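Local coordinates for protein aminotransferase, class III (Thermomicrobium roseum, PDB 6IO1) that probably transfers amino groups with pyridoxal 5'-phosphate as cofactor, acting as a thermostable (S)-enantioselective omega-transaminase of the class-III aminotransferase family, at residues B[51-56]-B[412-417]; B[110-115]-B[280-285]; B[147-152]-B[181-186]; B[189-194]-B[381-386]. One frame throughout, in Å; residues are numbered along the deposited sequence.

Contacts 1 and 4 reach one sheet and contacts 2 and 3 the other, so each sheet is sampled twice. Contact 1 is the most buried, a parallel backbone pairing with apolar side chains on its flanks. Contact 3, partly buried at a sheet edge, also rests on backbone bonds between parallel strands. Contact 2, partly buried, has no hydrogen bond: one strand lies between its segments, which meet through a leucine. Contact 4, also partly buried, differs again, a salt bridge from a short helix to a strand. Contacts 3 and 4 touch, as Ala186 packs on Phe192, whereas the centres of contacts 1 and 2 lie about 36 Å apart, on opposite sides of the chain's centre.

Contact 1: residues B[51-56]-B[412-417]; sequences KRYLDG and GIIVRC
Gly412 O receives two donors from segment 51-56: Leu54 N at 2.9 Å, and the CA-H of Tyr53 in a CA-H...O contact with 3.0 Å from CA to the oxygen. One step on, Ile414 N reaches Leu54 O at 3.0 Å with a nearly straight N-H (172°), so Leu54 straddles its parallel partner Ile413. Beyond it the pairing slackens: Asp55 centres an inverse gamma turn, and Gly56 N gives Ile414 O a weak bond. The two pieces belong to the mixed sheet of the small domain of this fold-type I enzyme, where strand 52-55, from early in the chain, lies between strands 44-47 and 413-418. Gly412, with positive phi (77°), is the C-prime residue of the Schellman motif ending helix 400-410. Tyr53 CB lies 3.8 Å from Ile414 CD1. With CG turned away from the carbonyl carbon (chi1 -54°), the Tyr53 ring brings CD2 to 3.8 Å from Gly412 CA; Ile413 N lies at the ring's edge. The Tyr53 hydroxyl is bonded to Asp47. Leu54 and Ile413 project from the other face onto helix 432-450, while the Asp55 carboxylate turns to His67 and Gly59 N.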
loop_
_atom_site.group_PDB
_atom_site.type_symbol
_atom_site.label_atom_id
_atom_site.label_comp_id
_atom_site.label_asym_id
_atom_site.label_seq_id
_atom_site.Cartn_x
_atom_site.Cartn_y
_atom_site.Cartn_z
ATOM N N LYS B 51 -23.221 6.004 -21.539
ATOM C CA LYS B 51 -24.293 5.810 -20.579
ATOM C C LYS B 51 -23.926 6.423 -19.228
ATOM O O LYS B 51 -22.778 6.344 -18.785
ATOM C CB LYS B 51 -24.581 4.319 -20.447
ATOM C CG LYS B 51 -25.597 3.989 -19.395
ATOM C CD LYS B 51 -26.146 2.605 -19.590
ATOM C CE LYS B 51 -27.170 2.311 -18.535
ATOM N NZ LYS B 51 -27.875 1.026 -18.807
ATOM N N ARG B 52 -24.909 7.035 -18.569
ATOM C CA ARG B 52 -24.693 7.703 -17.292
ATOM C C ARG B 52 -25.151 6.819 -16.138
ATOM O O ARG B 52 -26.156 6.110 -16.241
ATOM C CB ARG B 52 -25.426 9.047 -17.239
ATOM C CG ARG B 52 -25.019 9.918 -16.059
ATOM C CD ARG B 52 -25.962 11.093 -15.873
ATOM N NE ARG B 52 -27.308 10.664 -15.508
ATOM C CZ ARG B 52 -28.296 11.497 -15.198
ATOM N NH1 ARG B 52 -28.091 12.807 -15.215
ATOM N NH2 ARG B 52 -29.492 11.021 -14.878
ATOM N N TYR B 53 -24.401 6.873 -15.039
ATOM C CA TYR B 53 -24.678 6.117 -13.830
ATOM C C TYR B 53 -24.519 7.039 -12.633
ATOM O O TYR B 53 -23.729 7.988 -12.660
ATOM C CB TYR B 53 -23.732 4.920 -13.653
ATOM C CG TYR B 53 -23.655 3.964 -14.819
ATOM C CD1 TYR B 53 -22.879 4.255 -15.934
ATOM C CD2 TYR B 53 -24.335 2.754 -14.793
ATOM C CE1 TYR B 53 -22.798 3.375 -16.996
ATOM C CE2 TYR B 53 -24.260 1.869 -15.849
ATOM C CZ TYR B 53 -23.490 2.185 -16.948
ATOM O OH TYR B 53 -23.413 1.304 -18.002
ATOM N N LEU B 54 -25.277 6.750 -11.581
ATOM C CA LEU B 54 -25.078 7.392 -10.291
ATOM C C LEU B 54 -24.065 6.573 -9.502
ATOM O O LEU B 54 -24.245 5.365 -9.315
ATOM C CB LEU B 54 -26.395 7.504 -9.522
ATOM C CG LEU B 54 -26.449 8.483 -8.343
ATOM C CD1 LEU B 54 -27.866 8.990 -8.141
ATOM C CD2 LEU B 54 -25.927 7.854 -7.057
ATOM N N ASP B 55 -23.002 7.232 -9.045
ATOM C CA ASP B 55 -21.925 6.558 -8.321
ATOM C C ASP B 55 -22.397 6.333 -6.887
ATOM O O ASP B 55 -21.989 7.012 -5.941
ATOM C CB ASP B 55 -20.646 7.385 -8.384
ATOM C CG ASP B 55 -19.400 6.560 -8.134
ATOM O OD1 ASP B 55 -19.532 5.380 -7.757
ATOM O OD2 ASP B 55 -18.285 7.091 -8.321
ATOM N N GLY B 56 -23.277 5.342 -6.731
ATOM C CA GLY B 56 -23.902 5.047 -5.452
ATOM C C GLY B 56 -22.969 4.479 -4.405
ATOM O O GLY B 56 -23.359 4.393 -3.235
ATOM N N GLY B 412 -28.868 2.286 -14.525
ATOM C CA GLY B 412 -28.054 3.505 -14.368
ATOM C C GLY B 412 -27.531 3.753 -12.963
ATOM O O GLY B 412 -27.214 4.913 -12.666
ATOM N N ILE B 413 -27.469 2.732 -12.108
ATOM C CA ILE B 413 -26.883 2.979 -10.757
ATOM C C ILE B 413 -25.754 1.983 -10.478
ATOM O O ILE B 413 -25.914 0.789 -10.793
ATOM C CB ILE B 413 -27.927 2.993 -9.623
ATOM C CG1 ILE B 413 -28.358 1.584 -9.219
ATOM C CG2 ILE B 413 -29.108 3.889 -9.958
ATOM C CD1 ILE B 413 -28.829 1.489 -7.790
ATOM N N ILE B 414 -24.658 2.482 -9.908
ATOM C CA ILE B 414 -23.524 1.607 -9.505
ATOM C C ILE B 414 -23.549 1.518 -7.976
ATOM O O ILE B 414 -23.308 2.539 -7.317
ATOM C CB ILE B 414 -22.188 2.163 -10.031
ATOM C CG1 ILE B 414 -22.111 2.081 -11.558
ATOM C CG2 ILE B 414 -21.015 1.462 -9.363
ATOM C CD1 ILE B 414 -20.930 2.800 -12.147
ATOM N N VAL B 415 -23.836 0.323 -7.462
ATOM C CA VAL B 415 -23.905 0.026 -6.001
ATOM C C VAL B 415 -23.257 -1.344 -5.768
ATOM O O VAL B 415 -23.092 -2.096 -6.745
ATOM C CB VAL B 415 -25.351 0.060 -5.472
ATOM C CG1 VAL B 415 -25.903 1.473 -5.415
ATOM C CG2 VAL B 415 -26.268 -0.846 -6.274
ATOM N N ARG B 416 -22.880 -1.642 -4.526
ATOM C CA ARG B 416 -22.230 -2.915 -4.245
ATOM C C ARG B 416 -23.288 -4.002 -4.108
ATOM O O ARG B 416 -24.121 -3.949 -3.203
ATOM C CB ARG B 416 -21.387 -2.808 -2.978
ATOM C CG ARG B 416 -20.751 -4.112 -2.562
ATOM C CD ARG B 416 -19.679 -4.528 -3.549
ATOM N NE ARG B 416 -19.061 -5.800 -3.185
ATOM C CZ ARG B 416 -18.992 -6.857 -3.988
ATOM N NH1 ARG B 416 -19.510 -6.803 -5.207
ATOM N NH2 ARG B 416 -18.408 -7.970 -3.570
ATOM N N CYS B 417 -23.269 -4.983 -5.001
ATOM C CA CYS B 417 -24.229 -6.077 -4.961
ATOM C C CYS B 417 -23.518 -7.350 -4.525
ATOM O O CYS B 417 -22.532 -7.760 -5.147
ATOM C CB CYS B 417 -24.901 -6.263 -6.324
ATOM S SG CYS B 417 -25.848 -4.819 -6.864
#

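Contact 2: residues B[110-115]-B[280-285]; sequences GPLDHF and VQPDIV
Leu112 lays its branched end over the backbone of Pro282 and Asp283. Its CD2 sits 3.4 Å from Pro282 O and 3.5 Å from Asp283 O, van der Waals contacts with two carbonyls. The other methyl, CD1, reaches the proline ring at CG (4.0 Å) and, deeper in, Val285 CG1 at 4.2 Å. Met275 of helix 274-278 touches both Leu112 and Pro282. Gln281 comes at Leu112 from the opposite direction: its chain bends at chi2 (73°), which brings NE2 to 3.5 Å from Pro111 CD and beside Gly110 CA, while the amide hydrogen-bonds Pro109 O. Replacing Leu112 by an alanine would probably leave a gap where its methyls met Pro282 and Val285, and Met275 with less to rest on. No hydrogen bond crosses the contact, because strand 299-304 runs between the two segments and takes backbone bonds from both: Asp113 and His114 both face Val303 in a classic beta bulge, His114 bonding to it through the backbone, and Val285 pairs with Gly302. One antiparallel strand flanked by members that run the other way marks the seven-stranded large-domain sheet of fold-type I pyridoxal-phosphate enzymes.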
loop_
_atom_site.group_PDB
_atom_site.type_symbol
_atom_site.label_atom_id
_atom_site.label_comp_id
_atom_site.label_asym_id
_atom_site.label_seq_id
_atom_site.Cartn_x
_atom_site.Cartn_y
_atom_site.Cartn_z
ATOM N N GLY B 110 -8.393 15.044 21.044
ATOM C CA GLY B 110 -7.505 14.612 22.095
ATOM C C GLY B 110 -6.057 14.500 21.670
ATOM O O GLY B 110 -5.621 15.100 20.682
ATOM N N PRO B 111 -5.283 13.702 22.407
ATOM C CA PRO B 111 -3.836 13.640 22.160
ATOM C C PRO B 111 -3.460 12.770 20.970
ATOM O O PRO B 111 -2.307 12.343 20.859
ATOM C CB PRO B 111 -3.276 13.067 23.468
ATOM C CG PRO B 111 -4.416 12.360 24.119
ATOM C CD PRO B 111 -5.708 12.840 23.523
ATOM N N LEU B 112 -4.408 12.517 20.067
ATOM C CA LEU B 112 -4.104 11.838 18.807
ATOM C C LEU B 112 -3.398 12.857 17.921
ATOM O O LEU B 112 -3.987 13.494 17.044
ATOM C CB LEU B 112 -5.368 11.299 18.152
ATOM C CG LEU B 112 -6.007 10.054 18.766
ATOM C CD1 LEU B 112 -7.370 9.807 18.146
ATOM C CD2 LEU B 112 -5.106 8.844 18.583
ATOM N N ASP B 113 -2.099 13.012 18.168
ATOM C CA ASP B 113 -1.342 14.101 17.577
ATOM C C ASP B 113 -0.125 13.673 16.774
ATOM O O ASP B 113 0.571 14.550 16.252
ATOM C CB ASP B 113 -0.887 15.081 18.671
ATOM C CG ASP B 113 -2.032 15.896 19.243
ATOM O OD1 ASP B 113 -3.105 15.950 18.608
ATOM O OD2 ASP B 113 -1.855 16.488 20.329
ATOM N N HIS B 114 0.173 12.379 16.640
ATOM C CA HIS B 114 1.368 11.985 15.902
ATOM C C HIS B 114 0.987 11.052 14.763
ATOM O O HIS B 114 0.269 10.077 14.973
ATOM C CB HIS B 114 2.379 11.347 16.850
ATOM C CG HIS B 114 2.705 12.211 18.029
ATOM N ND1 HIS B 114 3.863 12.953 18.114
ATOM C CD2 HIS B 114 2.012 12.467 19.164
ATOM C CE1 HIS B 114 3.876 13.619 19.255
ATOM N NE2 HIS B 114 2.763 13.341 19.911
ATOM N N PHE B 115 1.468 11.341 13.557
ATOM C CA PHE B 115 0.960 10.658 12.376
ATOM C C PHE B 115 2.083 10.127 11.499
ATOM O O PHE B 115 3.117 10.779 11.322
ATOM C CB PHE B 115 0.065 11.594 11.554
ATOM C CG PHE B 115 -1.128 12.100 12.309
ATOM C CD1 PHE B 115 -1.037 13.234 13.098
ATOM C CD2 PHE B 115 -2.340 11.436 12.239
ATOM C CE1 PHE B 115 -2.131 13.695 13.800
ATOM C CE2 PHE B 115 -3.439 11.891 12.939
ATOM C CZ PHE B 115 -3.334 13.024 13.720
ATOM N N VAL B 280 -15.810 7.602 21.749
ATOM C CA VAL B 280 -14.656 6.772 22.057
ATOM C C VAL B 280 -13.393 7.550 21.719
ATOM O O VAL B 280 -13.370 8.367 20.792
ATOM C CB VAL B 280 -14.714 5.420 21.305
ATOM C CG1 VAL B 280 -14.162 5.546 19.893
ATOM C CG2 VAL B 280 -13.986 4.341 22.083
ATOM N N GLN B 281 -12.345 7.318 22.504
ATOM C CA GLN B 281 -11.049 7.965 22.300
ATOM C C GLN B 281 -9.993 6.887 22.112
ATOM O O GLN B 281 -9.457 6.357 23.103
ATOM C CB GLN B 281 -10.694 8.872 23.479
ATOM C CG GLN B 281 -9.331 9.541 23.370
ATOM C CD GLN B 281 -9.305 10.659 22.345
ATOM O OE1 GLN B 281 -10.343 11.216 21.990
ATOM N NE2 GLN B 281 -8.113 10.995 21.867
ATOM N N PRO B 282 -9.667 6.521 20.877
ATOM C CA PRO B 282 -8.709 5.437 20.656
ATOM C C PRO B 282 -7.277 5.871 20.913
ATOM O O PRO B 282 -6.921 7.047 20.807
ATOM C CB PRO B 282 -8.914 5.088 19.178
ATOM C CG PRO B 282 -9.379 6.361 18.561
ATOM C CD PRO B 282 -10.189 7.070 19.614
ATOM N N ASP B 283 -6.449 4.885 21.262
ATOM C CA ASP B 283 -5.015 5.125 21.350
ATOM C C ASP B 283 -4.398 5.248 19.965
ATOM O O ASP B 283 -3.439 6.005 19.776
ATOM C CB ASP B 283 -4.342 4.003 22.139
ATOM C CG ASP B 283 -5.028 3.730 23.464
ATOM O OD1 ASP B 283 -4.890 4.558 24.389
ATOM O OD2 ASP B 283 -5.708 2.690 23.578
ATOM N N ILE B 284 -4.932 4.512 18.993
ATOM C CA ILE B 284 -4.458 4.537 17.615
ATOM C C ILE B 284 -5.669 4.604 16.694
ATOM O O ILE B 284 -6.684 3.943 16.936
ATOM C CB ILE B 284 -3.591 3.303 17.284
ATOM C CG1 ILE B 284 -2.398 3.204 18.235
ATOM C CG2 ILE B 284 -3.107 3.352 15.848
ATOM C CD1 ILE B 284 -1.632 1.906 18.119
ATOM N N VAL B 285 -5.562 5.409 15.642
ATOM C CA VAL B 285 -6.598 5.531 14.628
ATOM C C VAL B 285 -5.961 5.321 13.261
ATOM O O VAL B 285 -4.834 5.763 13.018
ATOM C CB VAL B 285 -7.317 6.896 14.697
ATOM C CG1 VAL B 285 -6.337 8.046 14.478
ATOM C CG2 VAL B 285 -8.427 6.944 13.675
#

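Contact 3: residues B[147-152]-B[181-186]; sequences ILSRRM and FIHLTA
Ile147 sets its CB over one face of the Phe181 ring, 4.1 Å from the centroid, a CH-pi contact at the start of two neighbouring parallel strands. Strand 181-184 is the last of the large-domain sheet within this chain, and 146-150 the next one in. Ile147 O accepts Ile182 N at 2.8 Å with a nearly straight N-H (169°). Leu148 points to the opposite face, side by side with Ile182, its CD2 3.8 Å from Ile182 CB; helix 198-216 touches Ile182 and Leu184 on this face. Ser149 bonds by N to Ile182 O and by O to Leu184 N, the latter modelled very short. Its CB approaches His183 CD2 at 4.0 Å, and its OG turns to Ala164 O. Arg150 crosses Leu184 obliquely, with CG 4.0 Å from Leu184 CB. Its chain then bends at chi3 (-65°) and takes the guanidinium off to Glu227 O and Tyr242 OH, so the strand also holds the backbone of a residue of the cofactor pocket. In the other direction, Arg150 O lies at the edge of the His183 ring, in its plane. Arg151 N donates to Leu184 O, also modelled very short, and its CG lies 3.3 Å from the same oxygen. Past the strand's end, Met152 SD lies 3.5 Å from Ala186 CB.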
loop_
_atom_site.group_PDB
_atom_site.type_symbol
_atom_site.label_atom_id
_atom_site.label_comp_id
_atom_site.label_asym_id
_atom_site.label_seq_id
_atom_site.Cartn_x
_atom_site.Cartn_y
_atom_site.Cartn_z
ATOM N N ILE B 147 -3.733 -9.755 18.854
ATOM C CA ILE B 147 -4.607 -8.699 18.358
ATOM C C ILE B 147 -6.042 -9.200 18.386
ATOM O O ILE B 147 -6.350 -10.253 17.813
ATOM C CB ILE B 147 -4.214 -8.249 16.939
ATOM C CG1 ILE B 147 -2.783 -7.708 16.928
ATOM C CG2 ILE B 147 -5.190 -7.199 16.425
ATOM C CD1 ILE B 147 -2.645 -6.321 17.524
ATOM N N LEU B 148 -6.916 -8.447 19.049
ATOM C CA LEU B 148 -8.332 -8.777 19.109
ATOM C C LEU B 148 -9.059 -8.150 17.927
ATOM O O LEU B 148 -8.907 -6.954 17.656
ATOM C CB LEU B 148 -8.949 -8.298 20.423
ATOM C CG LEU B 148 -8.586 -9.080 21.688
ATOM C CD1 LEU B 148 -9.066 -8.341 22.927
ATOM C CD2 LEU B 148 -9.165 -10.485 21.641
ATOM N N SER B 149 -9.854 -8.962 17.233
ATOM C CA SER B 149 -10.662 -8.512 16.111
ATOM C C SER B 149 -12.012 -9.209 16.205
ATOM O O SER B 149 -12.265 -9.988 17.127
ATOM C CB SER B 149 -9.968 -8.788 14.773
ATOM O OG SER B 149 -10.636 -8.129 13.710
ATOM N N ARG B 150 -12.895 -8.912 15.257
ATOM C CA ARG B 150 -14.251 -9.434 15.297
ATOM C C ARG B 150 -14.603 -10.140 13.995
ATOM O O ARG B 150 -14.032 -9.870 12.936
ATOM C CB ARG B 150 -15.268 -8.319 15.574
ATOM C CG ARG B 150 -15.031 -7.586 16.883
ATOM C CD ARG B 150 -15.889 -6.340 16.983
ATOM N NE ARG B 150 -15.530 -5.345 15.977
ATOM C CZ ARG B 150 -16.163 -4.189 15.813
ATOM N NH1 ARG B 150 -17.174 -3.867 16.607
ATOM N NH2 ARG B 150 -15.771 -3.344 14.869
ATOM N N ARG B 151 -15.547 -11.071 14.101
ATOM C CA ARG B 151 -16.171 -11.641 12.918
ATOM C C ARG B 151 -16.880 -10.536 12.147
ATOM O O ARG B 151 -17.409 -9.595 12.742
ATOM C CB ARG B 151 -17.173 -12.731 13.307
ATOM C CG ARG B 151 -16.566 -13.981 13.922
ATOM C CD ARG B 151 -17.661 -14.943 14.361
ATOM N NE ARG B 151 -17.133 -16.228 14.812
ATOM C CZ ARG B 151 -16.983 -17.290 14.027
ATOM N NH1 ARG B 151 -17.354 -17.236 12.755
ATOM N NH2 ARG B 151 -16.494 -18.418 14.523
ATOM N N MET B 152 -16.813 -10.606 10.820
ATOM C CA MET B 152 -17.391 -9.653 9.871
ATOM C C MET B 152 -16.564 -8.374 9.792
ATOM O O MET B 152 -16.962 -7.446 9.081
ATOM C CB MET B 152 -18.855 -9.291 10.181
ATOM C CG MET B 152 -19.777 -10.497 10.322
ATOM S SD MET B 152 -21.451 -10.072 10.843
ATOM C CE MET B 152 -22.134 -9.436 9.316
ATOM N N PHE B 181 -3.893 -13.432 16.163
ATOM C CA PHE B 181 -5.150 -12.716 16.000
ATOM C C PHE B 181 -6.300 -13.541 16.560
ATOM O O PHE B 181 -6.423 -14.732 16.259
ATOM C CB PHE B 181 -5.390 -12.375 14.527
ATOM C CG PHE B 181 -4.457 -11.322 13.995
ATOM C CD1 PHE B 181 -3.115 -11.604 13.789
ATOM C CD2 PHE B 181 -4.918 -10.046 13.713
ATOM C CE1 PHE B 181 -2.254 -10.638 13.304
ATOM C CE2 PHE B 181 -4.061 -9.076 13.229
ATOM C CZ PHE B 181 -2.727 -9.373 13.024
ATOM N N ILE B 182 -7.140 -12.899 17.368
ATOM C CA ILE B 182 -8.292 -13.534 17.995
ATOM C C ILE B 182 -9.541 -12.815 17.513
ATOM O O ILE B 182 -9.606 -11.580 17.554
ATOM C CB ILE B 182 -8.191 -13.492 19.531
ATOM C CG1 ILE B 182 -6.918 -14.201 19.989
ATOM C CG2 ILE B 182 -9.421 -14.122 20.166
ATOM C CD1 ILE B 182 -6.347 -13.656 21.266
ATOM N N HIS B 183 -10.530 -13.580 17.066
ATOM C CA HIS B 183 -11.731 -13.023 16.458
ATOM C C HIS B 183 -12.908 -13.160 17.411
ATOM O O HIS B 183 -13.220 -14.265 17.868
ATOM C CB HIS B 183 -12.022 -13.695 15.119
ATOM C CG HIS B 183 -11.024 -13.347 14.063
ATOM N ND1 HIS B 183 -9.903 -14.109 13.815
ATOM C CD2 HIS B 183 -10.953 -12.287 13.225
ATOM C CE1 HIS B 183 -9.197 -13.545 12.852
ATOM N NE2 HIS B 183 -9.812 -12.438 12.477
ATOM N N LEU B 184 -13.549 -12.033 17.706
ATOM C CA LEU B 184 -14.737 -11.975 18.538
ATOM C C LEU B 184 -15.990 -11.995 17.660
ATOM O O LEU B 184 -15.924 -11.882 16.434
ATOM C CB LEU B 184 -14.710 -10.723 19.415
ATOM C CG LEU B 184 -13.523 -10.485 20.347
ATOM C CD1 LEU B 184 -13.397 -9.010 20.710
ATOM C CD2 LEU B 184 -13.657 -11.321 21.601
ATOM N N THR B 185 -17.147 -12.153 18.300
ATOM C CA THR B 185 -18.405 -12.109 17.566
ATOM C C THR B 185 -18.736 -10.681 17.149
ATOM O O THR B 185 -18.418 -9.714 17.846
ATOM C CB THR B 185 -19.557 -12.679 18.396
ATOM O OG1 THR B 185 -19.911 -11.758 19.436
ATOM C CG2 THR B 185 -19.177 -14.017 19.000
ATOM N N ALA B 186 -19.343 -10.552 15.966
ATOM C CA ALA B 186 -19.762 -9.233 15.438
ATOM C C ALA B 186 -21.004 -8.753 16.200
ATOM O O ALA B 186 -21.869 -9.598 16.502
ATOM C CB ALA B 186 -20.040 -9.350 13.961
#

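Contact 4: residues B[189-194]-B[381-386]; sequences KYRFGE and LVEVVR
Glu383 and Arg191 reach for each other on extended chains: CG of the glutamate lies anti to its backbone N (chi1 176°) and the rest stays straight, while the arginine is stretched from CG to NE. The charged groups meet from opposite directions, in a side-on salt bridge in which two nitrogens grip one oxygen. Arg191 NE lies 2.9 Å from Glu383 OE2, and NH2 lies 3.0 Å from that same OE2. Guanidinium and carboxylate are nearly coplanar (24° apart), and OE2 is met nearly along its C-O axis. Tyr190 supplies a flank: its CE2 comes 3.5 Å from Glu383 OE2, which sits at the ring's edge, the ring and carboxylate planes being 77° apart. The same CE2 stands over one face of the Arg191 guanidinium, 3.8 Å above its plane. At the guanidinium edge, Val385 CG1 approaches NH2 at 3.5 Å. The second oxygen, Glu383 OE1, is taken by Arg374 and the Tyr188 hydroxyl, so this buried carboxylate is well satisfied and probably stays ionised. Arg191 NH2 also donates to Lys391 O. A leucine in place of Arg191 would probably leave Glu383 OE2 without its two-nitrogen partner and the Lys391 carbonyl without this donor. Helix 189-192 follows edge strand 181-184 of the large-domain sheet, whereas strand 379-384 runs between strands 421-424 and 370-376 of the other sheet, so the salt bridge ties the short helix that follows one sheet's edge strand to a strand of the other sheet.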
loop_
_atom_site.group_PDB
_atom_site.type_symbol
_atom_site.label_atom_id
_atom_site.label_comp_id
_atom_site.label_asym_id
_atom_site.label_seq_id
_atom_site.Cartn_x
_atom_site.Cartn_y
_atom_site.Cartn_z
ATOM N N LYS B 189 -27.036 -7.508 15.482
ATOM C CA LYS B 189 -28.251 -7.815 16.234
ATOM C C LYS B 189 -29.271 -8.585 15.403
ATOM O O LYS B 189 -29.992 -9.435 15.938
ATOM C CB LYS B 189 -28.875 -6.525 16.767
ATOM C CG LYS B 189 -29.857 -6.738 17.903
ATOM C CD LYS B 189 -30.526 -5.433 18.296
ATOM C CE LYS B 189 -31.323 -5.594 19.576
ATOM N NZ LYS B 189 -32.355 -4.532 19.739
ATOM N N TYR B 190 -29.362 -8.289 14.104
ATOM C CA TYR B 190 -30.417 -8.870 13.275
ATOM C C TYR B 190 -30.383 -10.394 13.300
ATOM O O TYR B 190 -31.436 -11.044 13.286
ATOM C CB TYR B 190 -30.293 -8.357 11.841
ATOM C CG TYR B 190 -31.298 -8.938 10.872
ATOM C CD1 TYR B 190 -32.656 -8.692 11.015
ATOM C CD2 TYR B 190 -30.883 -9.725 9.805
ATOM C CE1 TYR B 190 -33.575 -9.217 10.127
ATOM C CE2 TYR B 190 -31.794 -10.257 8.913
ATOM C CZ TYR B 190 -33.138 -10.001 9.079
ATOM O OH TYR B 190 -34.047 -10.529 8.190
ATOM N N ARG B 191 -29.188 -10.983 13.334
ATOM C CA ARG B 191 -29.056 -12.433 13.341
ATOM C C ARG B 191 -28.455 -12.998 14.618
ATOM O O ARG B 191 -28.649 -14.185 14.894
ATOM C CB ARG B 191 -28.205 -12.892 12.148
ATOM C CG ARG B 191 -28.798 -12.514 10.803
ATOM C CD ARG B 191 -28.067 -13.185 9.654
ATOM N NE ARG B 191 -28.744 -12.952 8.383
ATOM C CZ ARG B 191 -29.683 -13.749 7.881
ATOM N NH1 ARG B 191 -30.041 -14.847 8.533
ATOM N NH2 ARG B 191 -30.250 -13.458 6.718
ATOM N N PHE B 192 -27.736 -12.192 15.402
ATOM C CA PHE B 192 -27.066 -12.687 16.597
ATOM C C PHE B 192 -27.647 -12.132 17.890
ATOM O O PHE B 192 -27.242 -12.579 18.969
ATOM C CB PHE B 192 -25.561 -12.365 16.542
ATOM C CG PHE B 192 -24.849 -12.916 15.326
ATOM C CD1 PHE B 192 -25.416 -13.917 14.551
ATOM C CD2 PHE B 192 -23.605 -12.427 14.964
ATOM C CE1 PHE B 192 -24.763 -14.411 13.437
ATOM C CE2 PHE B 192 -22.944 -12.920 13.853
ATOM C CZ PHE B 192 -23.525 -13.913 13.090
ATOM N N GLY B 193 -28.572 -11.177 17.815
ATOM C CA GLY B 193 -29.180 -10.602 18.999
ATOM C C GLY B 193 -30.693 -10.686 18.987
ATOM O O GLY B 193 -31.375 -9.786 19.486
ATOM N N GLU B 194 -31.226 -11.765 18.413
ATOM C CA GLU B 194 -32.669 -11.920 18.266
ATOM C C GLU B 194 -33.367 -11.930 19.619
ATOM O O GLU B 194 -32.927 -12.602 20.557
ATOM C CB GLU B 194 -32.984 -13.208 17.507
ATOM C CG GLU B 194 -32.950 -13.071 15.995
ATOM C CD GLU B 194 -33.772 -14.138 15.301
ATOM O OE1 GLU B 194 -33.558 -15.335 15.586
ATOM O OE2 GLU B 194 -34.635 -13.781 14.473
ATOM N N LEU B 381 -27.306 -0.405 3.861
ATOM C CA LEU B 381 -27.384 -1.770 3.363
ATOM C C LEU B 381 -28.826 -2.256 3.389
ATOM O O LEU B 381 -29.557 -2.041 4.365
ATOM C CB LEU B 381 -26.500 -2.721 4.180
ATOM C CG LEU B 381 -26.272 -4.117 3.589
ATOM C CD1 LEU B 381 -24.859 -4.583 3.864
ATOM C CD2 LEU B 381 -27.268 -5.128 4.135
ATOM N N VAL B 382 -29.216 -2.911 2.299
ATOM C CA VAL B 382 -30.473 -3.637 2.166
ATOM C C VAL B 382 -30.122 -5.118 2.140
ATOM O O VAL B 382 -29.541 -5.604 1.159
ATOM C CB VAL B 382 -31.235 -3.228 0.898
ATOM C CG1 VAL B 382 -32.514 -4.044 0.758
ATOM C CG2 VAL B 382 -31.533 -1.737 0.905
ATOM N N GLU B 383 -30.438 -5.830 3.223
ATOM C CA GLU B 383 -30.176 -7.259 3.327
ATOM C C GLU B 383 -31.338 -8.027 2.710
ATOM O O GLU B 383 -32.489 -7.868 3.131
ATOM C CB GLU B 383 -29.976 -7.669 4.785
ATOM C CG GLU B 383 -29.788 -9.165 4.983
ATOM C CD GLU B 383 -29.139 -9.505 6.309
ATOM O OE1 GLU B 383 -28.636 -8.581 6.984
ATOM O OE2 GLU B 383 -29.126 -10.699 6.677
ATOM N N VAL B 384 -31.035 -8.857 1.716
ATOM C CA VAL B 384 -32.043 -9.591 0.961
ATOM C C VAL B 384 -32.115 -11.018 1.485
ATOM O O VAL B 384 -31.083 -11.667 1.694
ATOM C CB VAL B 384 -31.728 -9.570 -0.545
ATOM C CG1 VAL B 384 -32.644 -10.519 -1.300
ATOM C CG2 VAL B 384 -31.854 -8.154 -1.088
ATOM N N VAL B 385 -33.339 -11.502 1.705
ATOM C CA VAL B 385 -33.596 -12.846 2.197
ATOM C C VAL B 385 -34.702 -13.455 1.347
ATOM O O VAL B 385 -35.502 -12.749 0.731
ATOM C CB VAL B 385 -33.996 -12.869 3.690
ATOM C CG1 VAL B 385 -32.832 -12.431 4.565
ATOM C CG2 VAL B 385 -35.216 -11.993 3.927
ATOM N N ARG B 386 -34.727 -14.787 1.299
ATOM C CA ARG B 386 -35.793 -15.462 0.567
ATOM C C ARG B 386 -37.144 -15.235 1.234
ATOM O O ARG B 386 -38.166 -15.097 0.553
ATOM C CB ARG B 386 -35.495 -16.958 0.460
ATOM C CG ARG B 386 -34.141 -17.284 -0.150
ATOM C CD ARG B 386 -34.031 -18.762 -0.488
ATOM N NE ARG B 386 -34.726 -19.114 -1.723
ATOM C CZ ARG B 386 -34.833 -20.354 -2.193
ATOM N NH1 ARG B 386 -34.296 -21.369 -1.529
ATOM N NH2 ARG B 386 -35.481 -20.579 -3.327
#